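Local coordinates for protein D-aminopeptidase (Bacillus subtilis, PDB 1HI9) that removes N-terminal residues from peptides that contain D-amino acids, as a zinc-dependent aminopeptidase working inside a self-compartmentalizing decamer, at residues Tyr103-Val112 with Val151-Glu160; Phe119-Asn127 with Pro214-Ala224. One frame throughout, in Å; residues are numbered along the deposited sequence.

In the fold
Contact 1 lies at the ends of two neighbouring parallel strands of the mixed sheet, beside the zinc site: the loop after strand 97-103 meets strand 148-152 and the start of helix 155-162. Contact 2 belongs to the separate antiparallel sheet, where strands 121-126 and 218-223 pair. Their centres are about 18 Å apart, and the segments alternate along the chain, 103-112 and 119-127 coming before 151-160 and 214-224. The two touch where Ser108 OG probably hydrogen-bonds Arg122 O, so the loop that begins with the zinc ligand His104 goes on to reach the bulge of the second sheet. Both also meet a second subunit, which sets them at an interface of the decamer.

Contact 1. Residues Tyr103-Val112 with Val151-Glu160; sequences YHARASTPGV and VAGDDRAAKE. With ZN (zinc ion), chain F.
The carboxylate of Glu160 reaches the backbone of the 103-112 loop, where OE2 accepts the N-H of Arg106 at 2.9 Å through its syn lone pair. The long glutamate can do this from the helix because CG is anti to its backbone N (chi1 173°) and the chain beyond stays extended. The other oxygen, OE1, lies 3.4 Å from Arg106 CB, and the guanidinium plane stands 78° from the carboxylate; with Arg106 NE and Glu160 OE1 4.3 Å apart, the opposite charges would attract, but at a distance beyond that of a salt bridge. A water donates to both Glu160 OE2 and Thr109 OG1, and that threonine hydroxyl gives its own proton to Arg106 O, a side-chain bond that spans the type II turn from Arg106 to Thr109.

At the other end of the helix, Pro110 CB sits over the centre of one face of the Arg156 guanidinium, an apolar patch suited to the flat cation. Gly111 passes Arg156 CG at 3.5 Å with backbone angles that would jam a side chain against the preceding carbonyl. Small Ala157 fits its CB against His104 C.

These contacts join a strand-to-helix corner to the loop at the end of a neighbouring parallel strand: Tyr103 N donates to Ala152 O at 2.9 Å, and beyond Gly153 the chain turns into the helix. Asp154 is the N-cap, its OD1 accepting from Ala157 N from above the carboxylate plane, while OD2 accepts a weak bond from Arg156 N and hydrogen-bonds Thr176 OG1.

Further out, His104 binds zinc through NE2 at 1.9 Å, with Asp8 and Glu133 completing the protein ligands. Its ND1 donates almost straight (177°) to Ala105 O, fixing the imidazole's rotation, and the ring stacks on the nucleophile His115.

Contact 2. Residues Phe119-Asn127 with Pro214-Ala224; sequences FGVRHFYIN and PDRPVLSIEFA
Phe124 and Ile221 lie side by side on the buried face of two antiparallel strands, Ile221 CG2 meeting the edge of the phenyl ring at CE2 (3.8 Å). Ile126 CD1 and Leu219 CD1 continue this apolar layer, and Met261 of helix 254-268 packs on both Phe124 and Leu219. Branched and aromatic residues suit this face because they fill it without polar groups to satisfy. At its end, Val121 CG1 touches Ile221 CG2 and Phe223 CE2.

The other face is polar and partly exposed; Tyr125 and Ser220 still meet closely at their CB atoms, but the polar ends beyond are looser, Tyr125 OH staying 4.1 Å from Glu222 OE1. Asn127 ends the pairing at the far end: its OD1 accepts Val218 N at 2.8 Å, while its backbone N donates to Val218 O, so one residue grips the strand twice.

Next to Val121 the strand forms a classic beta bulge. Arg122 and His123 both face Glu222, whose O accepts a short, nearly straight bond from Arg122 N (2.7 Å) and a weak one from His123 N. The bulge puts Arg122 alongside Glu222, and its NE donates to OE2 at 3.0 Å, the oxygen lying in the guanidinium plane. Glu222 reaches it with CG anti to its backbone N (chi1 -174°) and the chain extended. An alanine in place of Arg122 is likely to leave the Glu222 carboxylate without its salt-bridge mate in this strand pair.

Arg122 of a second subunit makes a long, weak ion pair with the same OE2, so this carboxylate probably helps balance positive charge from both chains where they meet.

Contact 1. Residues Tyr103-Val112 with Val151-Glu160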
loop_
_atom_site.group_PDB
_atom_site.type_symbol
_atom_site.label_atom_id
_atom_site.label_comp_id
_atom_site.label_asym_id
_atom_site.label_seq_id
_atom_site.Cartn_x
_atom_site.Cartn_y
_atom_site.Cartn_z
ATOM N N TYR A 103 -24.985 -18.524 19.306
ATOM C CA TYR A 103 -25.691 -18.682 18.048
ATOM C C TYR A 103 -26.464 -17.433 17.647
ATOM O O TYR A 103 -26.714 -16.533 18.454
ATOM C CB TYR A 103 -26.612 -19.898 18.114
ATOM C CG TYR A 103 -25.913 -21.180 17.697
ATOM C CD1 TYR A 103 -24.675 -21.529 18.234
ATOM C CD2 TYR A 103 -26.475 -22.024 16.753
ATOM C CE1 TYR A 103 -24.015 -22.692 17.830
ATOM C CE2 TYR A 103 -25.826 -23.188 16.345
ATOM C CZ TYR A 103 -24.602 -23.514 16.881
ATOM O OH TYR A 103 -23.967 -24.650 16.450
ATOM N N HIS A 104 -26.835 -17.394 16.374
ATOM C CA HIS A 104 -27.553 -16.257 15.805
ATOM C C HIS A 104 -28.712 -16.734 14.957
ATOM O O HIS A 104 -28.829 -17.915 14.675
ATOM C CB HIS A 104 -26.589 -15.432 14.941
ATOM C CG HIS A 104 -25.861 -16.256 13.924
ATOM N ND1 HIS A 104 -26.446 -16.687 12.753
ATOM C CD2 HIS A 104 -24.610 -16.776 13.931
ATOM C CE1 HIS A 104 -25.590 -17.434 12.079
ATOM N NE2 HIS A 104 -24.469 -17.503 12.774
ATOM N N ALA A 105 -29.551 -15.789 14.544
ATOM C CA ALA A 105 -30.710 -16.082 13.725
ATOM C C ALA A 105 -30.297 -16.502 12.321
ATOM O O ALA A 105 -29.224 -16.108 11.823
ATOM C CB ALA A 105 -31.599 -14.867 13.659
ATOM N N ARG A 106 -31.151 -17.304 11.684
ATOM C CA ARG A 106 -30.890 -17.779 10.322
ATOM C C ARG A 106 -31.066 -16.622 9.340
ATOM O O ARG A 106 -31.678 -15.604 9.667
ATOM C CB ARG A 106 -31.830 -18.948 9.968
ATOM C CG ARG A 106 -33.347 -18.645 10.012
ATOM C CD ARG A 106 -34.162 -19.920 9.779
ATOM N NE ARG A 106 -35.607 -19.762 9.987
ATOM C CZ ARG A 106 -36.471 -19.364 9.057
ATOM N NH1 ARG A 106 -36.060 -19.072 7.828
ATOM N NH2 ARG A 106 -37.753 -19.264 9.367
ATOM N N ALA A 107 -30.522 -16.779 8.144
ATOM C CA ALA A 107 -30.591 -15.751 7.107
ATOM C C ALA A 107 -32.008 -15.302 6.768
ATOM O O ALA A 107 -32.964 -16.059 6.924
ATOM C CB ALA A 107 -29.907 -16.259 5.844
ATOM N N SER A 108 -32.126 -14.057 6.322
ATOM C CA SER A 108 -33.400 -13.498 5.907
ATOM C C SER A 108 -34.417 -13.241 7.020
ATOM O O SER A 108 -35.577 -12.971 6.735
ATOM C CB SER A 108 -34.020 -14.413 4.842
ATOM O OG SER A 108 -33.106 -14.644 3.782
ATOM N N THR A 109 -34.002 -13.322 8.280
ATOM C CA THR A 109 -34.932 -13.067 9.378
ATOM C C THR A 109 -34.343 -12.040 10.361
ATOM O O THR A 109 -33.142 -11.746 10.326
ATOM C CB THR A 109 -35.264 -14.364 10.150
ATOM O OG1 THR A 109 -34.112 -14.800 10.881
ATOM C CG2 THR A 109 -35.683 -15.472 9.185
ATOM N N PRO A 110 -35.189 -11.466 11.239
ATOM C CA PRO A 110 -34.736 -10.479 12.226
ATOM C C PRO A 110 -33.683 -11.120 13.126
ATOM O O PRO A 110 -33.744 -12.315 13.387
ATOM C CB PRO A 110 -36.013 -10.156 12.995
ATOM C CG PRO A 110 -37.088 -10.367 11.971
ATOM C CD PRO A 110 -36.652 -11.643 11.318
ATOM N N GLY A 111 -32.734 -10.325 13.608
ATOM C CA GLY A 111 -31.685 -10.862 14.457
ATOM C C GLY A 111 -30.335 -10.263 14.103
ATOM O O GLY A 111 -30.002 -10.078 12.927
ATOM N N VAL A 112 -29.560 -9.940 15.131
ATOM C CA VAL A 112 -28.241 -9.364 14.929
ATOM C C VAL A 112 -27.349 -10.312 14.117
ATOM O O VAL A 112 -27.310 -11.515 14.373
ATOM C CB VAL A 112 -27.571 -9.045 16.283
ATOM C CG1 VAL A 112 -27.405 -10.318 17.089
ATOM C CG2 VAL A 112 -26.236 -8.354 16.053
ATOM N N VAL A 151 -29.515 -23.617 24.028
ATOM C CA VAL A 151 -29.095 -22.775 22.921
ATOM C C VAL A 151 -28.994 -21.350 23.462
ATOM O O VAL A 151 -29.965 -20.825 24.002
ATOM C CB VAL A 151 -30.122 -22.813 21.756
ATOM C CG1 VAL A 151 -29.736 -21.806 20.679
ATOM C CG2 VAL A 151 -30.179 -24.212 21.148
ATOM N N ALA A 152 -27.815 -20.740 23.339
ATOM C CA ALA A 152 -27.603 -19.377 23.811
ATOM C C ALA A 152 -27.224 -18.467 22.653
ATOM O O ALA A 152 -26.576 -18.891 21.693
ATOM C CB ALA A 152 -26.517 -19.351 24.865
ATOM N N GLY A 153 -27.635 -17.210 22.752
ATOM C CA GLY A 153 -27.347 -16.244 21.710
ATOM C C GLY A 153 -28.238 -15.041 21.943
ATOM O O GLY A 153 -28.520 -14.696 23.092
ATOM N N ASP A 154 -28.679 -14.388 20.875
ATOM C CA ASP A 154 -29.561 -13.240 21.028
ATOM C C ASP A 154 -30.996 -13.745 21.214
ATOM O O ASP A 154 -31.252 -14.945 21.149
ATOM C CB ASP A 154 -29.481 -12.327 19.799
ATOM C CG ASP A 154 -30.185 -12.918 18.574
ATOM O OD1 ASP A 154 -29.989 -14.109 18.275
ATOM O OD2 ASP A 154 -30.919 -12.177 17.914
ATOM N N ASP A 155 -31.925 -12.824 21.444
ATOM C CA ASP A 155 -33.315 -13.188 21.647
ATOM C C ASP A 155 -33.908 -13.861 20.424
ATOM O O ASP A 155 -34.738 -14.743 20.573
ATOM C CB ASP A 155 -34.136 -11.950 22.015
ATOM C CG ASP A 155 -34.172 -10.902 20.895
ATOM O OD1 ASP A 155 -33.088 -10.517 20.385
ATOM O OD2 ASP A 155 -35.294 -10.467 20.546
ATOM N N ARG A 156 -33.487 -13.466 19.222
ATOM C CA ARG A 156 -34.034 -14.082 18.009
ATOM C C ARG A 156 -33.572 -15.522 17.798
ATOM O O ARG A 156 -34.324 -16.353 17.275
ATOM C CB ARG A 156 -33.685 -13.264 16.761
ATOM C CG ARG A 156 -34.167 -11.821 16.772
ATOM C CD ARG A 156 -35.594 -11.621 17.287
ATOM N NE ARG A 156 -36.616 -12.269 16.490
ATOM C CZ ARG A 156 -37.790 -11.752 16.143
ATOM N NH1 ARG A 156 -38.158 -10.522 16.502
ATOM N NH2 ARG A 156 -38.610 -12.507 15.432
ATOM N N ALA A 157 -32.336 -15.817 18.187
ATOM C CA ALA A 157 -31.809 -17.171 18.039
ATOM C C ALA A 157 -32.529 -18.062 19.031
ATOM O O ALA A 157 -32.820 -19.221 18.744
ATOM C CB ALA A 157 -30.306 -17.192 18.308
ATOM N N ALA A 158 -32.821 -17.507 20.203
ATOM C CA ALA A 158 -33.504 -18.261 21.242
ATOM C C ALA A 158 -34.903 -18.630 20.764
ATOM O O ALA A 158 -35.333 -19.764 20.910
ATOM C CB ALA A 158 -33.581 -17.434 22.525
ATOM N N LYS A 159 -35.597 -17.652 20.187
ATOM C CA LYS A 159 -36.948 -17.843 19.683
ATOM C C LYS A 159 -36.938 -18.890 18.581
ATOM O O LYS A 159 -37.809 -19.760 18.523
ATOM C CB LYS A 159 -37.483 -16.522 19.134
ATOM C CG LYS A 159 -38.993 -16.450 18.976
ATOM C CD LYS A 159 -39.691 -16.582 20.335
ATOM C CE LYS A 159 -41.176 -16.214 20.252
ATOM N NZ LYS A 159 -41.371 -14.776 19.879
ATOM N N GLU A 160 -35.942 -18.794 17.704
ATOM C CA GLU A 160 -35.805 -19.733 16.598
ATOM C C GLU A 160 -35.578 -21.148 17.144
ATOM O O GLU A 160 -36.152 -22.113 16.642
ATOM C CB GLU A 160 -34.651 -19.293 15.683
ATOM C CG GLU A 160 -34.284 -20.263 14.575
ATOM C CD GLU A 160 -33.209 -19.704 13.634
ATOM O OE1 GLU A 160 -32.564 -20.504 12.923
ATOM O OE2 GLU A 160 -33.008 -18.467 13.595
HETATM ZN ZN ZN F . -23.091 -18.801 12.534
HETATM O O HOH W 1 -34.869 -16.592 12.957
HETATM O O HOH W 2 -21.586 -18.599 11.082
#

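Contact 2. Residues Phe119-Asn127 with Pro214-Ala224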
loop_
_atom_site.group_PDB
_atom_site.type_symbol
_atom_site.label_atom_id
_atom_site.label_comp_id
_atom_site.label_asym_id
_atom_site.label_seq_id
_atom_site.Cartn_x
_atom_site.Cartn_y
_atom_site.Cartn_z
ATOM N N PHE A 119 -22.697 -15.543 3.445
ATOM C CA PHE A 119 -23.567 -14.409 3.146
ATOM C C PHE A 119 -24.507 -14.723 1.995
ATOM O O PHE A 119 -25.620 -14.201 1.928
ATOM C CB PHE A 119 -22.727 -13.174 2.792
ATOM C CG PHE A 119 -21.925 -12.630 3.950
ATOM C CD1 PHE A 119 -20.586 -12.260 3.778
ATOM C CD2 PHE A 119 -22.510 -12.469 5.205
ATOM C CE1 PHE A 119 -19.836 -11.750 4.841
ATOM C CE2 PHE A 119 -21.774 -11.960 6.278
ATOM C CZ PHE A 119 -20.434 -11.597 6.093
ATOM N N GLY A 120 -24.057 -15.594 1.098
ATOM C CA GLY A 120 -24.856 -15.936 -0.061
ATOM C C GLY A 120 -26.132 -16.750 0.093
ATOM O O GLY A 120 -26.929 -16.807 -0.844
ATOM N N VAL A 121 -26.358 -17.389 1.235
ATOM C CA VAL A 121 -27.576 -18.177 1.343
ATOM C C VAL A 121 -28.725 -17.401 1.961
ATOM O O VAL A 121 -28.539 -16.605 2.892
ATOM C CB VAL A 121 -27.389 -19.478 2.162
ATOM C CG1 VAL A 121 -26.115 -20.190 1.748
ATOM C CG2 VAL A 121 -27.397 -19.171 3.636
ATOM N N ARG A 122 -29.919 -17.620 1.427
ATOM C CA ARG A 122 -31.101 -16.961 1.959
ATOM C C ARG A 122 -31.858 -17.915 2.856
ATOM O O ARG A 122 -32.368 -17.505 3.892
ATOM C CB ARG A 122 -32.005 -16.475 0.831
ATOM C CG ARG A 122 -31.690 -15.065 0.384
ATOM C CD ARG A 122 -32.618 -14.663 -0.715
ATOM N NE ARG A 122 -34.035 -14.745 -0.336
ATOM C CZ ARG A 122 -34.676 -13.833 0.386
ATOM N NH1 ARG A 122 -34.035 -12.757 0.823
ATOM N NH2 ARG A 122 -35.963 -13.979 0.648
ATOM N N HIS A 123 -31.924 -19.183 2.454
ATOM C CA HIS A 123 -32.613 -20.203 3.240
ATOM C C HIS A 123 -32.029 -21.598 3.033
ATOM O O HIS A 123 -31.532 -21.933 1.957
ATOM C CB HIS A 123 -34.108 -20.283 2.876
ATOM C CG HIS A 123 -34.904 -19.073 3.252
ATOM N ND1 HIS A 123 -35.421 -18.203 2.318
ATOM C CD2 HIS A 123 -35.256 -18.579 4.462
ATOM C CE1 HIS A 123 -36.056 -17.221 2.934
ATOM N NE2 HIS A 123 -35.971 -17.427 4.237
ATOM N N PHE A 124 -32.102 -22.401 4.085
ATOM C CA PHE A 124 -31.681 -23.791 4.066
ATOM C C PHE A 124 -32.990 -24.559 4.263
ATOM O O PHE A 124 -33.865 -24.116 5.015
ATOM C CB PHE A 124 -30.754 -24.104 5.241
ATOM C CG PHE A 124 -29.300 -23.818 4.979
ATOM C CD1 PHE A 124 -28.415 -23.615 6.044
ATOM C CD2 PHE A 124 -28.805 -23.780 3.682
ATOM C CE1 PHE A 124 -27.063 -23.371 5.817
ATOM C CE2 PHE A 124 -27.462 -23.540 3.447
ATOM C CZ PHE A 124 -26.585 -23.337 4.515
ATOM N N TYR A 125 -33.134 -25.701 3.601
ATOM C CA TYR A 125 -34.338 -26.510 3.746
ATOM C C TYR A 125 -34.002 -27.991 3.885
ATOM O O TYR A 125 -33.188 -28.551 3.138
ATOM C CB TYR A 125 -35.273 -26.356 2.532
ATOM C CG TYR A 125 -35.916 -25.002 2.335
ATOM C CD1 TYR A 125 -35.393 -24.085 1.424
ATOM C CD2 TYR A 125 -37.056 -24.642 3.056
ATOM C CE1 TYR A 125 -35.987 -22.842 1.233
ATOM C CE2 TYR A 125 -37.659 -23.403 2.877
ATOM C CZ TYR A 125 -37.117 -22.506 1.959
ATOM O OH TYR A 125 -37.699 -21.275 1.746
ATOM N N ILE A 126 -34.640 -28.619 4.858
ATOM C CA ILE A 126 -34.490 -30.042 5.077
ATOM C C ILE A 126 -35.914 -30.562 4.940
ATOM O O ILE A 126 -36.710 -30.457 5.874
ATOM C CB ILE A 126 -33.937 -30.356 6.478
ATOM C CG1 ILE A 126 -32.482 -29.915 6.568
ATOM C CG2 ILE A 126 -34.010 -31.862 6.739
ATOM C CD1 ILE A 126 -31.566 -30.640 5.576
ATOM N N ASN A 127 -36.227 -31.089 3.755
ATOM C CA ASN A 127 -37.566 -31.591 3.450
ATOM C C ASN A 127 -38.601 -30.464 3.613
ATOM O O ASN A 127 -39.578 -30.586 4.356
ATOM C CB ASN A 127 -37.917 -32.776 4.362
ATOM C CG ASN A 127 -37.498 -34.112 3.775
ATOM O OD1 ASN A 127 -36.415 -34.246 3.205
ATOM N ND2 ASN A 127 -38.352 -35.116 3.929
ATOM N N PRO A 214 -35.148 -36.745 8.650
ATOM C CA PRO A 214 -35.706 -37.731 7.720
ATOM C C PRO A 214 -34.627 -38.741 7.328
ATOM O O PRO A 214 -33.436 -38.446 7.422
ATOM C CB PRO A 214 -36.126 -36.878 6.526
ATOM C CG PRO A 214 -36.454 -35.553 7.148
ATOM C CD PRO A 214 -35.341 -35.374 8.149
ATOM N N ASP A 215 -35.047 -39.922 6.878
ATOM C CA ASP A 215 -34.123 -40.974 6.460
ATOM C C ASP A 215 -33.296 -40.552 5.253
ATOM O O ASP A 215 -32.077 -40.681 5.257
ATOM C CB ASP A 215 -34.895 -42.249 6.117
ATOM C CG ASP A 215 -35.408 -42.974 7.345
ATOM O OD1 ASP A 215 -36.140 -43.982 7.184
ATOM O OD2 ASP A 215 -35.074 -42.541 8.467
ATOM N N ARG A 216 -33.966 -40.073 4.210
ATOM C CA ARG A 216 -33.284 -39.628 2.995
ATOM C C ARG A 216 -33.686 -38.185 2.762
ATOM O O ARG A 216 -34.448 -37.875 1.850
ATOM C CB ARG A 216 -33.700 -40.483 1.796
ATOM C CG ARG A 216 -33.247 -41.937 1.874
ATOM C CD ARG A 216 -33.783 -42.738 0.691
ATOM N NE ARG A 216 -33.378 -42.160 -0.595
ATOM C CZ ARG A 216 -32.128 -42.141 -1.048
ATOM N NH1 ARG A 216 -31.148 -42.671 -0.325
ATOM N NH2 ARG A 216 -31.858 -41.594 -2.227
ATOM N N PRO A 217 -33.160 -37.280 3.590
ATOM C CA PRO A 217 -33.462 -35.853 3.500
ATOM C C PRO A 217 -33.113 -35.188 2.181
ATOM O O PRO A 217 -32.131 -35.530 1.528
ATOM C CB PRO A 217 -32.683 -35.266 4.676
ATOM C CG PRO A 217 -31.487 -36.148 4.755
ATOM C CD PRO A 217 -32.079 -37.528 4.564
ATOM N N VAL A 218 -33.954 -34.242 1.795
ATOM C CA VAL A 218 -33.742 -33.486 0.581
ATOM C C VAL A 218 -33.281 -32.108 1.029
ATOM O O VAL A 218 -34.020 -31.363 1.688
ATOM C CB VAL A 218 -35.037 -33.338 -0.241
ATOM C CG1 VAL A 218 -34.806 -32.405 -1.416
ATOM C CG2 VAL A 218 -35.496 -34.701 -0.737
ATOM N N LEU A 219 -32.041 -31.783 0.683
ATOM C CA LEU A 219 -31.463 -30.503 1.031
ATOM C C LEU A 219 -31.796 -29.482 -0.039
ATOM O O LEU A 219 -31.638 -29.747 -1.224
ATOM C CB LEU A 219 -29.942 -30.626 1.152
ATOM C CG LEU A 219 -29.167 -29.314 1.360
ATOM C CD1 LEU A 219 -29.665 -28.624 2.621
ATOM C CD2 LEU A 219 -27.662 -29.600 1.467
ATOM N N SER A 220 -32.281 -28.324 0.382
ATOM C CA SER A 220 -32.600 -27.253 -0.547
ATOM C C SER A 220 -31.898 -26.003 -0.035
ATOM O O SER A 220 -31.944 -25.691 1.157
ATOM C CB SER A 220 -34.114 -27.007 -0.622
ATOM O OG SER A 220 -34.752 -27.981 -1.426
ATOM N N ILE A 221 -31.229 -25.304 -0.940
ATOM C CA ILE A 221 -30.537 -24.088 -0.577
ATOM C C ILE A 221 -30.952 -22.994 -1.531
ATOM O O ILE A 221 -30.787 -23.122 -2.740
ATOM C CB ILE A 221 -29.004 -24.239 -0.674
ATOM C CG1 ILE A 221 -28.546 -25.445 0.139
ATOM C CG2 ILE A 221 -28.328 -22.958 -0.178
ATOM C CD1 ILE A 221 -27.088 -25.722 0.039
ATOM N N GLU A 222 -31.518 -21.928 -0.988
ATOM C CA GLU A 222 -31.914 -20.803 -1.813
ATOM C C GLU A 222 -30.805 -19.767 -1.661
ATOM O O GLU A 222 -30.527 -19.310 -0.550
ATOM C CB GLU A 222 -33.232 -20.223 -1.326
ATOM C CG GLU A 222 -33.777 -19.139 -2.234
ATOM C CD GLU A 222 -35.065 -18.530 -1.704
ATOM O OE1 GLU A 222 -36.025 -19.283 -1.439
ATOM O OE2 GLU A 222 -35.110 -17.296 -1.555
ATOM N N PHE A 223 -30.168 -19.406 -2.771
ATOM C CA PHE A 223 -29.087 -18.426 -2.750
ATOM C C PHE A 223 -29.589 -17.025 -3.088
ATOM O O PHE A 223 -30.683 -16.855 -3.633
ATOM C CB PHE A 223 -27.986 -18.842 -3.733
ATOM C CG PHE A 223 -27.331 -20.148 -3.382
ATOM C CD1 PHE A 223 -27.766 -21.338 -3.960
ATOM C CD2 PHE A 223 -26.295 -20.193 -2.447
ATOM C CE1 PHE A 223 -27.181 -22.561 -3.611
ATOM C CE2 PHE A 223 -25.698 -21.410 -2.083
ATOM C CZ PHE A 223 -26.141 -22.602 -2.668
ATOM N N ALA A 224 -28.783 -16.020 -2.763
ATOM C CA ALA A 224 -29.156 -14.634 -3.020
ATOM C C ALA A 224 -29.292 -14.314 -4.507
ATOM O O ALA A 224 -30.227 -13.611 -4.899
ATOM C CB ALA A 224 -28.146 -13.698 -2.373
#